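Local coordinates for protein nucleoside-diphosphate-sugar epimerase (Pseudomonas aeruginosa, PDB 2X4G) that probably acts as an NAD-dependent epimerase or related oxidoreductase of the nucleotide-sugar epimerase/dehydratase family, at residues I198-N203 / N337-N341. Sequence-based numbering, arbitrary orientation.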
ATOM      1  N   ILE A 198      -7.270  -9.129  18.282  1.00 39.65           N
ATOM      2  CA  ILE A 198      -7.866 -10.270  18.943  1.00 38.94           C
ATOM      3  C   ILE A 198      -8.383 -11.229  17.914  1.00 39.61           C
ATOM      4  O   ILE A 198      -8.118 -12.408  17.996  1.00 39.68           O
ATOM      5  CB  ILE A 198      -8.992  -9.851  19.899  1.00 38.02           C
ATOM      6  CG1 ILE A 198      -8.397  -9.180  21.141  1.00 35.60           C
ATOM      7  CG2 ILE A 198      -9.819 -11.047  20.276  1.00 37.35           C
ATOM      8  CD1 ILE A 198      -9.364  -8.284  21.861  1.00 33.97           C
ATOM      9  N   THR A 199      -9.094 -10.723  16.918  1.00 40.02           N
ATOM     10  CA  THR A 199      -9.638 -11.606  15.886  1.00 40.97           C
ATOM     11  C   THR A 199      -8.556 -12.130  14.930  1.00 42.53           C
ATOM     12  O   THR A 199      -8.630 -13.278  14.502  1.00 43.65           O
ATOM     13  CB  THR A 199     -10.814 -10.970  15.124  1.00 40.73           C
ATOM     14  OG1 THR A 199     -10.370  -9.830  14.383  1.00 40.07           O
ATOM     15  CG2 THR A 199     -11.904 -10.546  16.104  1.00 39.47           C
ATOM     16  N   ALA A 200      -7.545 -11.323  14.613  1.00 43.24           N
ATOM     17  CA  ALA A 200      -6.477 -11.793  13.733  1.00 44.81           C
ATOM     18  C   ALA A 200      -5.806 -13.002  14.376  1.00 46.59           C
ATOM     19  O   ALA A 200      -5.711 -14.083  13.770  1.00 47.67           O
ATOM     20  CB  ALA A 200      -5.473 -10.700  13.463  1.00 44.49           C
ATOM     21  N   ILE A 201      -5.376 -12.829  15.622  1.00 47.22           N
ATOM     22  CA  ILE A 201      -4.790 -13.925  16.378  1.00 48.51           C
ATOM     23  C   ILE A 201      -5.732 -15.140  16.399  1.00 50.33           C
ATOM     24  O   ILE A 201      -5.369 -16.207  15.927  1.00 52.00           O
ATOM     25  CB  ILE A 201      -4.449 -13.478  17.798  1.00 47.61           C
ATOM     26  CG1 ILE A 201      -3.249 -12.525  17.761  1.00 46.59           C
ATOM     27  CG2 ILE A 201      -4.125 -14.671  18.669  1.00 48.79           C
ATOM     28  CD1 ILE A 201      -2.883 -11.951  19.087  1.00 43.52           C
ATOM     29  N   GLY A 202      -6.948 -14.960  16.908  1.00 51.10           N
ATOM     30  CA  GLY A 202      -7.936 -16.040  17.001  1.00 52.24           C
ATOM     31  C   GLY A 202      -8.176 -16.803  15.709  1.00 54.07           C
ATOM     32  O   GLY A 202      -8.375 -18.018  15.731  1.00 55.20           O
ATOM     33  N   ASN A 203      -8.142 -16.100  14.580  1.00 54.92           N
ATOM     34  CA  ASN A 203      -8.395 -16.716  13.278  1.00 56.56           C
ATOM     35  C   ASN A 203      -7.131 -17.216  12.592  1.00 57.99           C
ATOM     36  O   ASN A 203      -7.147 -17.419  11.388  1.00 59.20           O
ATOM     37  CB  ASN A 203      -9.083 -15.717  12.333  1.00 56.48           C
ATOM     38  CG  ASN A 203     -10.520 -15.416  12.724  1.00 56.54           C
ATOM     39  OD1 ASN A 203     -11.237 -16.270  13.253  1.00 59.05           O
ATOM     40  ND2 ASN A 203     -10.957 -14.195  12.440  1.00 55.61           N
ATOM     41  N   ASN A 337     -20.969 -12.986  18.387  1.00 48.62           N
ATOM     42  CA  ASN A 337     -21.334 -12.385  17.121  1.00 48.23           C
ATOM     43  C   ASN A 337     -20.597 -12.992  15.939  1.00 48.55           C
ATOM     44  O   ASN A 337     -20.702 -12.507  14.833  1.00 49.42           O
ATOM     45  CB  ASN A 337     -21.156 -10.879  17.211  1.00 47.03           C
ATOM     46  CG  ASN A 337     -22.026 -10.271  18.303  1.00 46.74           C
ATOM     47  OD1 ASN A 337     -21.541  -9.857  19.351  1.00 45.74           O
ATOM     48  ND2 ASN A 337     -23.329 -10.254  18.070  1.00 49.03           N
ATOM     49  N   GLY A 338     -19.892 -14.088  16.160  1.00 48.68           N
ATOM     50  CA  GLY A 338     -19.371 -14.872  15.064  1.00 49.53           C
ATOM     51  C   GLY A 338     -18.225 -14.244  14.301  1.00 49.47           C
ATOM     52  O   GLY A 338     -18.114 -14.464  13.095  1.00 50.55           O
ATOM     53  N   TYR A 339     -17.373 -13.475  14.984  1.00 48.34           N
ATOM     54  CA  TYR A 339     -16.144 -12.950  14.371  1.00 48.15           C
ATOM     55  C   TYR A 339     -15.041 -14.005  14.340  1.00 49.09           C
ATOM     56  O   TYR A 339     -14.067 -13.833  13.625  1.00 49.51           O
ATOM     57  CB  TYR A 339     -15.616 -11.707  15.101  1.00 46.76           C
ATOM     58  CG  TYR A 339     -16.429 -10.452  14.907  1.00 45.77           C
ATOM     59  CD1 TYR A 339     -17.656 -10.283  15.540  1.00 46.32           C
ATOM     60  CD2 TYR A 339     -15.978  -9.435  14.100  1.00 45.66           C
ATOM     61  CE1 TYR A 339     -18.414  -9.134  15.362  1.00 44.97           C
ATOM     62  CE2 TYR A 339     -16.724  -8.272  13.918  1.00 45.29           C
ATOM     63  CZ  TYR A 339     -17.934  -8.125  14.549  1.00 44.97           C
ATOM     64  OH  TYR A 339     -18.663  -6.973  14.359  1.00 42.98           O
ATOM     65  N   PHE A 340     -15.166 -15.077  15.119  1.00 50.11           N
ATOM     66  CA  PHE A 340     -14.199 -16.191  15.039  1.00 51.50           C
ATOM     67  C   PHE A 340     -14.740 -17.307  14.192  1.00 53.75           C
ATOM     68  O   PHE A 340     -15.848 -17.797  14.431  1.00 54.84           O
ATOM     69  CB  PHE A 340     -13.868 -16.796  16.408  1.00 51.00           C
ATOM     70  CG  PHE A 340     -13.246 -15.828  17.356  1.00 48.84           C
ATOM     71  CD1 PHE A 340     -12.085 -15.178  17.025  1.00 47.65           C
ATOM     72  CD2 PHE A 340     -13.827 -15.571  18.577  1.00 46.84           C
ATOM     73  CE1 PHE A 340     -11.531 -14.288  17.892  1.00 46.08           C
ATOM     74  CE2 PHE A 340     -13.281 -14.669  19.432  1.00 45.03           C
ATOM     75  CZ  PHE A 340     -12.139 -14.029  19.093  1.00 44.65           C
ATOM     76  N   ASN A 341     -13.919 -17.749  13.246  1.00 55.38           N
ATOM     77  CA  ASN A 341     -14.245 -18.867  12.379  1.00 56.95           C
ATOM     78  C   ASN A 341     -14.122 -20.175  13.130  1.00 57.56           C
ATOM     79  O   ASN A 341     -14.526 -21.206  12.610  1.00 59.34           O
ATOM     80  CB  ASN A 341     -13.300 -18.861  11.181  1.00 57.92           C
ATOM     81  CG  ASN A 341     -13.123 -17.460  10.584  1.00 57.81           C
ATOM     82  OD1 ASN A 341     -13.837 -16.514  10.946  1.00 57.90           O
ATOM     83  ND2 ASN A 341     -12.172 -17.327   9.670  1.00 58.30           N
TER
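CG of both Asn203 (chi1 -71°) and Phe340 stands anti to the carbonyl carbon, beside the backbone N, which helps turn the amide of the one and the ring of the other across the gap between 198-203 and 337-341. The pair is a worked example of how a single asparagine just past a helix end can bond twice to the main chain of a remote C-terminal tail. Asn203 uses both ends of its amide. Asn203 OD1 accepts the backbone N-H of Asn341 in a nearly straight bond (169°, 3.1 Å from Asn341 N), the donor somewhat off the carbonyl plane. Asn203 ND2 gives a weak bond to Tyr339 O at 3.3 Å. Spanning Phe340 in this way fixes the rotation of the amide and ties down the backbone on both sides of the aromatic residue. The Asn341 amide stacks on that of Asn203, their planes 24° apart, with Asn341 CG 3.5 Å from Asn203 OD1.

The Phe340 ring then reaches along the last helical turn. Phe340 CE1 lies 3.8 Å from Thr199 CA, in an oblique approach, and Ile198 O sits at the ring edge, in plane. Ile198 CG2 meets Phe340 CZ at 4.0 Å, and Gly202 CA is 4.1 Å from Phe340 CE1. Beside it, Thr199 CG2 touches Tyr339 CB at 4.0 Å. Phe334 and Leu259 also pack on Phe340, extending this apolar patch to helices 323-336 and 248-259. Gly338, at positive phi, is the C' residue of a Schellman motif ending helix 323-336. The contact thus joins the C-terminal tail to the end of helix 196-202, one asparagine amide bonding the main chain on either side of a packed aromatic residue, within the smaller C-terminal part of an extended short-chain dehydrogenase/reductase fold.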